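Local coordinates for polysaccharide deacetylase (Ammonifex degensii, PDB 4WCJ), which is a zinc-binding family 4 carbohydrate esterase that probably removes N-acetyl groups from poly-beta-1,6-N-acetyl-glucosamine, at residues G36-C41 against A257-A262; A59-Y64 against D251-V256; E77-L82 against T201-Y206; Y163-A168 against F173-R178. All blocks are in the same frame, centred on the assembly; numbering follows the deposited sequence.

Contact 1: residues G36-C41 against A257-A262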
loop_
_atom_site.group_PDB
_atom_site.type_symbol
_atom_site.label_atom_id
_atom_site.label_comp_id
_atom_site.label_asym_id
_atom_site.label_seq_id
_atom_site.Cartn_x
_atom_site.Cartn_y
_atom_site.Cartn_z
ATOM N N GLY A 36 11.789 -6.406 -12.945
ATOM C CA GLY A 36 11.610 -6.486 -11.510
ATOM C C GLY A 36 10.240 -5.982 -11.111
ATOM O O GLY A 36 9.397 -5.736 -11.971
ATOM N N LEU A 37 10.034 -5.801 -9.810
ATOM C CA LEU A 37 8.733 -5.428 -9.268
ATOM C C LEU A 37 8.650 -3.967 -8.850
ATOM O O LEU A 37 9.340 -3.552 -7.925
ATOM C CB LEU A 37 8.404 -6.301 -8.059
ATOM C CG LEU A 37 7.164 -5.903 -7.248
ATOM C CD1 LEU A 37 5.889 -6.064 -8.066
ATOM C CD2 LEU A 37 7.089 -6.699 -5.953
ATOM N N VAL A 38 7.794 -3.199 -9.513
ATOM C CA VAL A 38 7.492 -1.842 -9.066
ATOM C C VAL A 38 6.151 -1.845 -8.343
ATOM O O VAL A 38 5.187 -2.446 -8.809
ATOM C CB VAL A 38 7.478 -0.832 -10.244
ATOM C CG1 VAL A 38 6.716 0.435 -9.878
ATOM C CG2 VAL A 38 8.901 -0.509 -10.672
ATOM N N VAL A 39 6.103 -1.200 -7.184
ATOM C CA VAL A 39 4.888 -1.170 -6.388
ATOM C C VAL A 39 4.357 0.259 -6.325
ATOM O O VAL A 39 5.043 1.159 -5.845
ATOM C CB VAL A 39 5.139 -1.721 -4.968
ATOM C CG1 VAL A 39 3.852 -1.762 -4.174
ATOM C CG2 VAL A 39 5.736 -3.122 -5.046
ATOM N N LEU A 40 3.140 0.467 -6.825
ATOM C CA LEU A 40 2.565 1.812 -6.873
ATOM C C LEU A 40 1.797 2.122 -5.596
ATOM O O LEU A 40 1.103 1.261 -5.059
ATOM C CB LEU A 40 1.645 1.963 -8.084
ATOM C CG LEU A 40 2.227 1.550 -9.436
ATOM C CD1 LEU A 40 1.190 1.702 -10.544
ATOM C CD2 LEU A 40 3.476 2.340 -9.753
ATOM N N CYS A 41 1.946 3.347 -5.105
ATOM C CA CYS A 41 1.199 3.810 -3.947
ATOM C C CYS A 41 0.249 4.941 -4.336
ATOM O O CYS A 41 0.679 6.054 -4.660
ATOM C CB CYS A 41 2.138 4.275 -2.833
ATOM S SG CYS A 41 1.274 4.980 -1.406
ATOM N N ALA A 257 5.911 5.016 -16.413
ATOM C CA ALA A 257 5.469 4.750 -17.780
ATOM C C ALA A 257 6.648 4.499 -18.703
ATOM O O ALA A 257 6.602 3.609 -19.550
ATOM C CB ALA A 257 4.626 5.904 -18.304
ATOM N N ALA A 258 7.703 5.289 -18.540
ATOM C CA ALA A 258 8.914 5.119 -19.334
ATOM C C ALA A 258 9.583 3.790 -19.014
ATOM O O ALA A 258 10.054 3.087 -19.908
ATOM C CB ALA A 258 9.875 6.269 -19.088
ATOM N N TRP A 259 9.622 3.458 -17.728
ATOM C CA TRP A 259 10.175 2.193 -17.265
ATOM C C TRP A 259 9.398 1.013 -17.835
ATOM O O TRP A 259 9.984 -0.009 -18.200
ATOM C CB TRP A 259 10.168 2.142 -15.740
ATOM C CG TRP A 259 10.379 0.779 -15.180
ATOM C CD1 TRP A 259 11.565 0.124 -15.047
ATOM C CD2 TRP A 259 9.372 -0.104 -14.662
ATOM N NE1 TRP A 259 11.365 -1.113 -14.484
ATOM C CE2 TRP A 259 10.027 -1.277 -14.235
ATOM C CE3 TRP A 259 7.983 -0.014 -14.517
ATOM C CZ2 TRP A 259 9.340 -2.353 -13.671
ATOM C CZ3 TRP A 259 7.298 -1.088 -13.961
ATOM C CH2 TRP A 259 7.978 -2.242 -13.546
ATOM N N ALA A 260 8.079 1.165 -17.911
ATOM C CA ALA A 260 7.213 0.121 -18.447
ATOM C C ALA A 260 7.412 -0.060 -19.951
ATOM O O ALA A 260 7.540 -1.185 -20.437
ATOM C CB ALA A 260 5.756 0.439 -18.143
ATOM N N GLN A 261 7.434 1.055 -20.679
ATOM C CA GLN A 261 7.585 1.039 -22.133
ATOM C C GLN A 261 8.955 0.532 -22.561
ATOM O O GLN A 261 9.097 -0.085 -23.616
ATOM C CB GLN A 261 7.350 2.438 -22.711
ATOM N N ALA A 262 9.962 0.803 -21.734
ATOM C CA ALA A 262 11.335 0.407 -22.024
ATOM C C ALA A 262 11.486 -1.111 -22.078
ATOM O O ALA A 262 12.566 -1.624 -22.373
ATOM C CB ALA A 262 12.281 0.994 -20.987
#
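The indole nitrogen of W259, NE1, is hydrogen-bonded to the carbonyl of G34, just ahead of strand 36-42, and this draws the edge of the ring up to G36, whose O lies in the ring plane 3.8 Å from CZ2 of W259. This is a helix-on-strand contact of the beta/alpha barrel: the C-terminal helix 253-261 reaches in to the strand that pairs, in parallel, with 91-99 and 242-247. The apolar part is one CH-pi contact. V38 lays its CG2 over a face of the W259 six-membered ring, 3.5 Å from the centroid and 13° off the normal, while its CB sits over the rim, 3.6 Å from CH2 of W259. With CG turned anti to the backbone N (chi1 165°), the indole is carried away from its helix to lie alongside V38, the two side chains running in opposite directions. K91 makes a cation-pi contact with the ring and also hydrogen-bonds W259 O. With an alanine in place of W259, the G34 carbonyl would probably lose its mate and a gap would open over V38. CG2 of V38 is displaced from the ring centre toward the CZ2-CH2 bond, 3.5 Å from CZ2 of W259.

Contact 2: residues A59-Y64 against D251-V256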
loop_
_atom_site.group_PDB
_atom_site.type_symbol
_atom_site.label_atom_id
_atom_site.label_comp_id
_atom_site.label_asym_id
_atom_site.label_seq_id
_atom_site.Cartn_x
_atom_site.Cartn_y
_atom_site.Cartn_z
ATOM N N ALA A 59 -7.692 4.811 -14.523
ATOM C CA ALA A 59 -7.988 3.731 -15.464
ATOM C C ALA A 59 -7.049 3.760 -16.668
ATOM O O ALA A 59 -6.620 2.713 -17.155
ATOM C CB ALA A 59 -9.441 3.804 -15.921
ATOM N N GLN A 60 -6.727 4.960 -17.144
ATOM C CA GLN A 60 -5.795 5.105 -18.257
ATOM C C GLN A 60 -4.393 4.622 -17.882
ATOM O O GLN A 60 -3.712 4.002 -18.697
ATOM C CB GLN A 60 -5.757 6.555 -18.738
ATOM C CG GLN A 60 -6.987 6.959 -19.541
ATOM C CD GLN A 60 -6.919 8.383 -20.057
ATOM O OE1 GLN A 60 -5.918 9.071 -19.881
ATOM N NE2 GLN A 60 -7.993 8.830 -20.699
ATOM N N GLN A 61 -3.970 4.896 -16.647
ATOM C CA GLN A 61 -2.679 4.412 -16.161
ATOM C C GLN A 61 -2.609 2.893 -16.124
ATOM O O GLN A 61 -1.628 2.293 -16.565
ATOM C CB GLN A 61 -2.382 4.972 -14.769
ATOM C CG GLN A 61 -1.972 6.429 -14.781
ATOM C CD GLN A 61 -1.499 6.906 -13.427
ATOM O OE1 GLN A 61 -1.571 6.174 -12.437
ATOM N NE2 GLN A 61 -1.010 8.142 -13.373
ATOM N N LEU A 62 -3.652 2.275 -15.587
ATOM C CA LEU A 62 -3.721 0.824 -15.531
ATOM C C LEU A 62 -3.740 0.255 -16.940
ATOM O O LEU A 62 -3.012 -0.687 -17.246
ATOM C CB LEU A 62 -4.958 0.369 -14.756
ATOM C CG LEU A 62 -5.039 0.882 -13.320
ATOM C CD1 LEU A 62 -6.285 0.328 -12.629
ATOM C CD2 LEU A 62 -3.783 0.513 -12.550
ATOM N N ASP A 63 -4.562 0.850 -17.796
ATOM C CA ASP A 63 -4.666 0.407 -19.177
ATOM C C ASP A 63 -3.328 0.525 -19.897
ATOM O O ASP A 63 -2.931 -0.391 -20.612
ATOM C CB ASP A 63 -5.744 1.200 -19.917
ATOM C CG ASP A 63 -7.146 0.841 -19.458
ATOM O OD1 ASP A 63 -7.306 -0.222 -18.824
ATOM O OD2 ASP A 63 -8.087 1.616 -19.731
ATOM N N TYR A 64 -2.629 1.642 -19.706
ATOM C CA TYR A 64 -1.345 1.827 -20.374
ATOM C C TYR A 64 -0.352 0.748 -19.961
ATOM O O TYR A 64 0.304 0.151 -20.805
ATOM C CB TYR A 64 -0.754 3.207 -20.085
ATOM C CG TYR A 64 0.594 3.398 -20.738
ATOM C CD1 TYR A 64 0.696 3.604 -22.109
ATOM C CD2 TYR A 64 1.766 3.348 -19.992
ATOM C CE1 TYR A 64 1.924 3.768 -22.717
ATOM C CE2 TYR A 64 3.004 3.512 -20.595
ATOM C CZ TYR A 64 3.074 3.720 -21.957
ATOM O OH TYR A 64 4.297 3.881 -22.565
ATOM N N ASP A 251 4.250 13.900 -11.506
ATOM C CA ASP A 251 5.680 13.933 -11.808
ATOM C C ASP A 251 6.342 12.556 -11.824
ATOM O O ASP A 251 7.330 12.349 -12.529
ATOM C CB ASP A 251 6.407 14.832 -10.805
ATOM C CG ASP A 251 6.250 16.301 -11.127
ATOM O OD1 ASP A 251 6.057 16.633 -12.319
ATOM O OD2 ASP A 251 6.324 17.124 -10.191
ATOM N N SER A 252 5.807 11.618 -11.050
ATOM C CA SER A 252 6.420 10.297 -10.949
ATOM C C SER A 252 5.881 9.336 -12.000
ATOM O O SER A 252 6.564 8.386 -12.380
ATOM C CB SER A 252 6.205 9.705 -9.556
ATOM O OG SER A 252 4.835 9.447 -9.323
ATOM N N TRP A 253 4.657 9.576 -12.463
ATOM C CA TRP A 253 4.056 8.696 -13.461
ATOM C C TRP A 253 4.869 8.571 -14.759
ATOM O O TRP A 253 5.034 7.458 -15.251
ATOM C CB TRP A 253 2.629 9.135 -13.801
ATOM C CG TRP A 253 2.117 8.417 -15.012
ATOM C CD1 TRP A 253 1.869 8.955 -16.243
ATOM C CD2 TRP A 253 1.839 7.017 -15.123
ATOM N NE1 TRP A 253 1.433 7.978 -17.107
ATOM C CE2 TRP A 253 1.405 6.780 -16.442
ATOM C CE3 TRP A 253 1.900 5.943 -14.229
ATOM C CZ2 TRP A 253 1.038 5.514 -16.888
ATOM C CZ3 TRP A 253 1.543 4.689 -14.675
ATOM C CH2 TRP A 253 1.115 4.485 -15.991
ATOM N N PRO A 254 5.367 9.694 -15.326
ATOM C CA PRO A 254 6.196 9.543 -16.531
ATOM C C PRO A 254 7.347 8.551 -16.361
ATOM O O PRO A 254 7.677 7.831 -17.302
ATOM C CB PRO A 254 6.734 10.959 -16.759
ATOM C CG PRO A 254 5.666 11.840 -16.219
ATOM C CD PRO A 254 5.115 11.115 -15.021
ATOM N N GLN A 255 7.926 8.506 -15.166
ATOM C CA GLN A 255 9.050 7.621 -14.881
ATOM C C GLN A 255 8.635 6.162 -14.863
ATOM O O GLN A 255 9.372 5.293 -15.326
ATOM C CB GLN A 255 9.687 7.989 -13.543
ATOM C CG GLN A 255 9.999 9.466 -13.411
ATOM C CD GLN A 255 10.924 9.959 -14.503
ATOM O OE1 GLN A 255 11.710 9.191 -15.063
ATOM N NE2 GLN A 255 10.834 11.247 -14.815
ATOM N N VAL A 256 7.460 5.898 -14.304
ATOM C CA VAL A 256 6.929 4.543 -14.267
ATOM C C VAL A 256 6.563 4.114 -15.682
ATOM O O VAL A 256 6.897 3.007 -16.110
ATOM C CB VAL A 256 5.703 4.437 -13.341
ATOM C CG1 VAL A 256 5.023 3.071 -13.488
ATOM C CG2 VAL A 256 6.111 4.684 -11.893
#
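Two torsions set this contact up: Q61 places CG anti to its own carbonyl carbon (chi1 -75°) and runs on extended, while W253 swings its indole anti to the backbone N (chi1 168°). The glutamine then lies flat along one face of the indole, the two side chains sliding past each other in opposite directions. Q61 CG stands squarely over the W253 six-membered ring, 3.6 Å from its centroid, a CH-pi contact made by the aliphatic part of the chain. Farther along, the amide stacks on the same indole with the planes 11° apart, and NE2 of Q61 comes to 3.5 Å from CD2 of W253, beside the CG-CD2 bond of the five-membered ring. The amide's rotation has a second hold, because Q61 OE1 is hydrogen-bonded to Y42 OH. At the outer end of the indole, CH2 of W253 lies 3.6 Å from the backbone O of Q61. One turn later on the same helix, Y64 crosses the indole at a slant, its CD2 3.9 Å from CZ2 of W253; its ring goes on to touch A257 and its hydroxyl end Q261. On another side of helix 55-67, D63 makes a salt bridge with R115. Here the first and last helices of the chain pack together outside the strands, as neighbouring outer helices do in a beta/alpha barrel.

Contact 3: residues E77-L82 against T201-Y206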
loop_
_atom_site.group_PDB
_atom_site.type_symbol
_atom_site.label_atom_id
_atom_site.label_comp_id
_atom_site.label_asym_id
_atom_site.label_seq_id
_atom_site.Cartn_x
_atom_site.Cartn_y
_atom_site.Cartn_z
ATOM N N GLU A 77 1.841 -13.097 -4.595
ATOM C CA GLU A 77 2.841 -13.263 -5.648
ATOM C C GLU A 77 4.040 -12.365 -5.380
ATOM O O GLU A 77 5.189 -12.780 -5.550
ATOM C CB GLU A 77 2.241 -12.954 -7.029
ATOM C CG GLU A 77 1.467 -14.121 -7.634
ATOM C CD GLU A 77 0.744 -13.771 -8.926
ATOM O OE1 GLU A 77 0.452 -12.586 -9.163
ATOM O OE2 GLU A 77 0.453 -14.699 -9.712
ATOM N N ALA A 78 3.756 -11.144 -4.938
ATOM C CA ALA A 78 4.810 -10.177 -4.648
ATOM C C ALA A 78 5.707 -10.676 -3.527
ATOM O O ALA A 78 6.934 -10.543 -3.597
ATOM C CB ALA A 78 4.208 -8.823 -4.284
ATOM N N GLU A 79 5.091 -11.245 -2.495
ATOM C CA GLU A 79 5.833 -11.748 -1.347
ATOM C C GLU A 79 6.702 -12.925 -1.747
ATOM O O GLU A 79 7.862 -13.008 -1.358
ATOM C CB GLU A 79 4.900 -12.179 -0.214
ATOM C CG GLU A 79 5.659 -12.545 1.067
ATOM C CD GLU A 79 4.792 -13.275 2.071
ATOM O OE1 GLU A 79 5.338 -14.103 2.836
ATOM O OE2 GLU A 79 3.570 -13.015 2.099
ATOM N N ASP A 80 6.131 -13.843 -2.514
ATOM C CA ASP A 80 6.896 -14.994 -2.955
ATOM C C ASP A 80 7.984 -14.576 -3.950
ATOM O O ASP A 80 9.053 -15.181 -3.992
ATOM C CB ASP A 80 5.971 -16.049 -3.561
ATOM C CG ASP A 80 5.047 -16.663 -2.536
ATOM O OD1 ASP A 80 5.391 -16.634 -1.336
ATOM O OD2 ASP A 80 3.975 -17.164 -2.923
ATOM N N TYR A 81 7.718 -13.533 -4.732
ATOM C CA TYR A 81 8.702 -13.038 -5.687
ATOM C C TYR A 81 9.889 -12.408 -4.974
ATOM O O TYR A 81 11.033 -12.783 -5.210
ATOM C CB TYR A 81 8.075 -12.021 -6.641
ATOM C CG TYR A 81 9.060 -11.370 -7.589
ATOM C CD1 TYR A 81 9.610 -12.078 -8.644
ATOM C CD2 TYR A 81 9.428 -10.039 -7.432
ATOM C CE1 TYR A 81 10.506 -11.485 -9.518
ATOM C CE2 TYR A 81 10.328 -9.435 -8.303
ATOM C CZ TYR A 81 10.861 -10.163 -9.342
ATOM O OH TYR A 81 11.743 -9.584 -10.215
ATOM N N LEU A 82 9.596 -11.457 -4.091
ATOM C CA LEU A 82 10.634 -10.729 -3.365
ATOM C C LEU A 82 11.407 -11.631 -2.416
ATOM O O LEU A 82 12.576 -11.381 -2.117
ATOM C CB LEU A 82 10.017 -9.568 -2.596
ATOM C CG LEU A 82 9.548 -8.431 -3.500
ATOM C CD1 LEU A 82 9.088 -7.247 -2.672
ATOM C CD2 LEU A 82 10.663 -8.011 -4.446
ATOM N N THR A 201 -2.671 -10.643 9.415
ATOM C CA THR A 201 -2.192 -9.542 8.582
ATOM C C THR A 201 -0.710 -9.696 8.253
ATOM O O THR A 201 0.140 -9.530 9.122
ATOM C CB THR A 201 -2.412 -8.183 9.277
ATOM O OG1 THR A 201 -3.767 -8.096 9.732
ATOM C CG2 THR A 201 -2.100 -7.023 8.330
ATOM N N ARG A 202 -0.394 -9.991 6.996
ATOM C CA ARG A 202 1.006 -10.194 6.612
ATOM C C ARG A 202 1.752 -8.897 6.268
ATOM O O ARG A 202 2.991 -8.840 6.340
ATOM C CB ARG A 202 1.082 -11.149 5.416
ATOM C CG ARG A 202 0.562 -12.547 5.695
ATOM C CD ARG A 202 0.708 -13.463 4.480
ATOM N NE ARG A 202 2.070 -13.962 4.296
ATOM C CZ ARG A 202 2.602 -14.960 4.998
ATOM N NH1 ARG A 202 3.844 -15.364 4.757
ATOM N NH2 ARG A 202 1.894 -15.557 5.951
ATOM N N TYR A 203 1.017 -7.844 5.912
ATOM C CA TYR A 203 1.651 -6.690 5.278
ATOM C C TYR A 203 1.435 -5.374 6.010
ATOM O O TYR A 203 0.326 -5.072 6.446
ATOM C CB TYR A 203 1.142 -6.570 3.842
ATOM C CG TYR A 203 1.230 -7.883 3.105
ATOM C CD1 TYR A 203 2.417 -8.596 3.083
ATOM C CD2 TYR A 203 0.127 -8.424 2.460
ATOM C CE1 TYR A 203 2.517 -9.810 2.429
ATOM C CE2 TYR A 203 0.217 -9.630 1.803
ATOM C CZ TYR A 203 1.414 -10.320 1.789
ATOM O OH TYR A 203 1.496 -11.538 1.133
ATOM N N PHE A 204 2.499 -4.573 6.100
ATOM C CA PHE A 204 2.444 -3.288 6.792
ATOM C C PHE A 204 3.049 -2.175 5.942
ATOM O O PHE A 204 4.059 -2.382 5.267
ATOM C CB PHE A 204 3.188 -3.377 8.137
ATOM C CG PHE A 204 3.068 -2.137 8.988
ATOM C CD1 PHE A 204 3.932 -1.058 8.812
ATOM C CD2 PHE A 204 2.119 -2.068 9.992
ATOM C CE1 PHE A 204 3.821 0.065 9.596
ATOM C CE2 PHE A 204 2.009 -0.939 10.784
ATOM C CZ PHE A 204 2.851 0.125 10.585
ATOM N N ALA A 205 2.429 -0.997 5.986
ATOM C CA ALA A 205 2.960 0.196 5.313
ATOM C C ALA A 205 3.135 1.326 6.314
ATOM O O ALA A 205 2.202 1.672 7.044
ATOM C CB ALA A 205 2.049 0.635 4.180
ATOM N N TYR A 206 4.336 1.894 6.348
ATOM C CA TYR A 206 4.622 3.025 7.228
ATOM C C TYR A 206 3.925 4.289 6.756
ATOM O O TYR A 206 4.094 4.690 5.604
ATOM C CB TYR A 206 6.122 3.305 7.291
ATOM C CG TYR A 206 6.954 2.350 8.126
ATOM C CD1 TYR A 206 6.744 2.226 9.496
ATOM C CD2 TYR A 206 7.975 1.606 7.551
ATOM C CE1 TYR A 206 7.508 1.367 10.263
ATOM C CE2 TYR A 206 8.751 0.746 8.318
ATOM C CZ TYR A 206 8.512 0.630 9.671
ATOM O OH TYR A 206 9.291 -0.216 10.434
#
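Charge pairing comes first. R202 grips the carboxylate of E79 side-on with two nitrogens, one to each oxygen: NH1 of R202 donates to OE1 of E79 at 2.7 Å, almost dead straight at 178°, and NE of R202 donates to OE2 of E79 at 2.8 Å. Both bonds use the syn lone pairs, and the carboxylate and guanidinium planes are only 11° apart, so the salt bridge is nearly coplanar. R202 bends at chi3 (78°) to bring this edge round to the glutamate, which comes in extended from its helix.

The hydroxyl bond takes the anti lone pair of OE2. Y203 OH donates to OE2 of E79 at 2.7 Å, with the phenol ring steeply turned against the carboxylate. OE2 thus takes two donors from consecutive residues, and three bonds together fix the rotation of this buried group. Such company would favour the ionised carboxylate.

Packing supports the polar cluster. The start of the R202 side chain folds over its neighbour, CB lying 3.5 Å above the middle of the Y203 ring, and that ring also touches L120, F122, L226 and F228.

As for its place in the fold, the contact ties helix 75-82 to the start of barrel strand 203-205, which pairs in parallel with 226-229. At the other end of this short strand, A205 O is hydrogen-bonded to ND1 of the zinc ligand H157, while on the helix side A78 and Y81 pack against strand 91-99.

Contact 4: residues Y163-A168 against F173-R178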
loop_
_atom_site.group_PDB
_atom_site.type_symbol
_atom_site.label_atom_id
_atom_site.label_comp_id
_atom_site.label_asym_id
_atom_site.label_seq_id
_atom_site.Cartn_x
_atom_site.Cartn_y
_atom_site.Cartn_z
ATOM N N TYR A 163 -0.067 10.231 12.441
ATOM C CA TYR A 163 0.049 11.628 12.808
ATOM C C TYR A 163 1.485 12.100 12.656
ATOM O O TYR A 163 2.437 11.334 12.876
ATOM C CB TYR A 163 -0.436 11.844 14.242
ATOM C CG TYR A 163 -1.866 11.409 14.472
ATOM C CD1 TYR A 163 -2.924 12.249 14.158
ATOM C CD2 TYR A 163 -2.156 10.160 15.004
ATOM C CE1 TYR A 163 -4.234 11.859 14.367
ATOM C CE2 TYR A 163 -3.469 9.754 15.211
ATOM C CZ TYR A 163 -4.503 10.613 14.890
ATOM O OH TYR A 163 -5.808 10.226 15.097
ATOM N N TRP A 164 1.627 13.369 12.284
ATOM C CA TRP A 164 2.923 13.986 12.044
ATOM C C TRP A 164 3.240 15.045 13.097
ATOM O O TRP A 164 2.407 15.901 13.396
ATOM C CB TRP A 164 2.952 14.608 10.643
ATOM C CG TRP A 164 4.249 15.265 10.305
ATOM C CD1 TRP A 164 4.584 16.575 10.500
ATOM C CD2 TRP A 164 5.388 14.643 9.707
ATOM N NE1 TRP A 164 5.867 16.804 10.064
ATOM C CE2 TRP A 164 6.382 15.632 9.570
ATOM C CE3 TRP A 164 5.666 13.342 9.277
ATOM C CZ2 TRP A 164 7.633 15.362 9.018
ATOM C CZ3 TRP A 164 6.908 13.076 8.728
ATOM C CH2 TRP A 164 7.877 14.082 8.605
ATOM N N ASP A 165 4.441 14.977 13.663
ATOM C CA ASP A 165 4.905 15.999 14.591
ATOM C C ASP A 165 5.740 17.035 13.840
ATOM O O ASP A 165 6.841 16.744 13.377
ATOM C CB ASP A 165 5.714 15.368 15.729
ATOM C CG ASP A 165 6.010 16.346 16.847
ATOM O OD1 ASP A 165 6.954 17.150 16.701
ATOM O OD2 ASP A 165 5.298 16.307 17.874
ATOM N N SER A 166 5.210 18.248 13.718
ATOM C CA SER A 166 5.869 19.286 12.933
ATOM C C SER A 166 7.028 19.939 13.692
ATOM O O SER A 166 7.953 20.472 13.078
ATOM C CB SER A 166 4.854 20.345 12.497
ATOM O OG SER A 166 3.705 20.321 13.326
ATOM N N GLN A 167 6.977 19.889 15.019
ATOM C CA GLN A 167 8.055 20.426 15.844
ATOM C C GLN A 167 9.317 19.586 15.675
ATOM O O GLN A 167 10.411 20.120 15.505
ATOM C CB GLN A 167 7.653 20.470 17.322
ATOM C CG GLN A 167 6.284 21.077 17.602
ATOM C CD GLN A 167 5.151 20.090 17.382
ATOM O OE1 GLN A 167 4.705 19.886 16.253
ATOM N NE2 GLN A 167 4.689 19.463 18.461
ATOM N N ALA A 168 9.153 18.267 15.717
ATOM C CA ALA A 168 10.285 17.351 15.611
ATOM C C ALA A 168 10.564 16.964 14.163
ATOM O O ALA A 168 11.588 16.343 13.870
ATOM C CB ALA A 168 10.039 16.109 16.449
ATOM N N PHE A 173 5.095 8.210 15.754
ATOM C CA PHE A 173 5.535 6.886 16.177
ATOM C C PHE A 173 7.051 6.709 16.083
ATOM O O PHE A 173 7.580 5.656 16.458
ATOM C CB PHE A 173 4.817 5.784 15.380
ATOM C CG PHE A 173 5.042 5.840 13.894
ATOM C CD1 PHE A 173 6.122 5.192 13.316
ATOM C CD2 PHE A 173 4.145 6.499 13.070
ATOM C CE1 PHE A 173 6.323 5.227 11.947
ATOM C CE2 PHE A 173 4.336 6.526 11.692
ATOM C CZ PHE A 173 5.436 5.892 11.137
ATOM N N LEU A 174 7.752 7.732 15.604
ATOM C CA LEU A 174 9.215 7.697 15.567
ATOM C C LEU A 174 9.836 8.655 16.577
ATOM O O LEU A 174 11.058 8.795 16.640
ATOM C CB LEU A 174 9.731 8.021 14.162
ATOM C CG LEU A 174 9.309 7.069 13.042
ATOM C CD1 LEU A 174 9.927 7.479 11.715
ATOM C CD2 LEU A 174 9.666 5.615 13.376
ATOM N N LEU A 175 8.988 9.322 17.356
ATOM C CA LEU A 175 9.441 10.180 18.447
ATOM C C LEU A 175 10.142 9.338 19.512
ATOM O O LEU A 175 9.853 8.148 19.652
ATOM C CB LEU A 175 8.262 10.946 19.057
ATOM C CG LEU A 175 7.624 12.003 18.157
ATOM C CD1 LEU A 175 6.500 12.725 18.882
ATOM C CD2 LEU A 175 8.680 12.985 17.681
ATOM N N PRO A 176 11.070 9.946 20.263
ATOM C CA PRO A 176 11.794 9.192 21.291
ATOM C C PRO A 176 10.870 8.593 22.349
ATOM O O PRO A 176 9.882 9.223 22.733
ATOM C CB PRO A 176 12.715 10.247 21.922
ATOM C CG PRO A 176 12.824 11.336 20.902
ATOM C CD PRO A 176 11.506 11.353 20.190
ATOM N N GLY A 177 11.192 7.390 22.812
ATOM C CA GLY A 177 10.430 6.753 23.868
ATOM C C GLY A 177 9.051 6.305 23.430
ATOM O O GLY A 177 8.164 6.112 24.260
ATOM N N ARG A 178 8.866 6.135 22.124
ATOM C CA ARG A 178 7.559 5.774 21.585
ATOM C C ARG A 178 7.510 4.346 21.042
ATOM O O ARG A 178 6.505 3.945 20.453
ATOM C CB ARG A 178 7.148 6.751 20.477
ATOM C CG ARG A 178 6.146 7.822 20.897
ATOM C CD ARG A 178 6.780 8.934 21.709
ATOM N NE ARG A 178 5.855 10.055 21.871
ATOM C CZ ARG A 178 6.178 11.227 22.414
ATOM N NH1 ARG A 178 5.262 12.183 22.514
ATOM N NH2 ARG A 178 7.411 11.447 22.854
#
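A168 and L175 make the close part of this contact: the methyl CB of A168 meets CD2 of L175 at 3.6 Å. The other branch of the leucine is held more loosely, with CD1 of L175 3.9 Å from OD2 of D165, the two side chains crossing at about a right angle. That same CD1 also rests over a face of the R178 guanidinium, 3.8 Å above its centre, so the leucine is wedged between the turn of one segment and the arginine of its own.

The turn belongs to a small antiparallel hairpin, strands 164-165 and 170-171, that follows closely on the zinc ligand H162. An Asx motif shapes its bend: with CG anti to the backbone N (chi1 -170°), D165 curls OD1 back to accept from A168 N at 2.7 Å, and this presents the alanine methyl to L175. Were an alanine to stand at D165, the N-H of A168 would probably lose its acceptor and the bend, no longer tied, could move away from the leucine.

Even the A168-L175 pair lies at the surface of the protein, A168 itself being exposed, and the chain beyond L175 is the looser side. There it makes a type II turn, L175 to R178, with G177 taking the positive phi. Its backbone bond is weak, and so is the one from NH2 of R178 to O of P176, 3.3 Å long though nearly straight. R178, the N-cap residue of helix 179-197, keeps its NH1 6.2 Å from OD2 of D165, too far for a salt bridge.

In the fold
From the N terminus, residues 36-41, on strand 36-42, open the outermost loop, closed by helix residues 257-262 in contact 1. Within it, contact 2 joins the next helix, 55-67, to the start of that same last helix. Inside that again, contact 3 takes helix 75-82 across to strand 203-205, and contact 4 is the innermost, closing a short hairpin loop between strand 164-165 and the lead-in to helix 179-197. All four nest; none cross. Contacts 1 and 2 meet where L40 packs on V256, contacts 1 and 3 where L37 packs on Y81 and L82, and contacts 3 and 4 where Y206 touches F173. Contacts 1 and 2 bring the last helix onto the first strand and first helix, contact 3 ties helix 75-82 to a barrel strand, and contact 4 stays local.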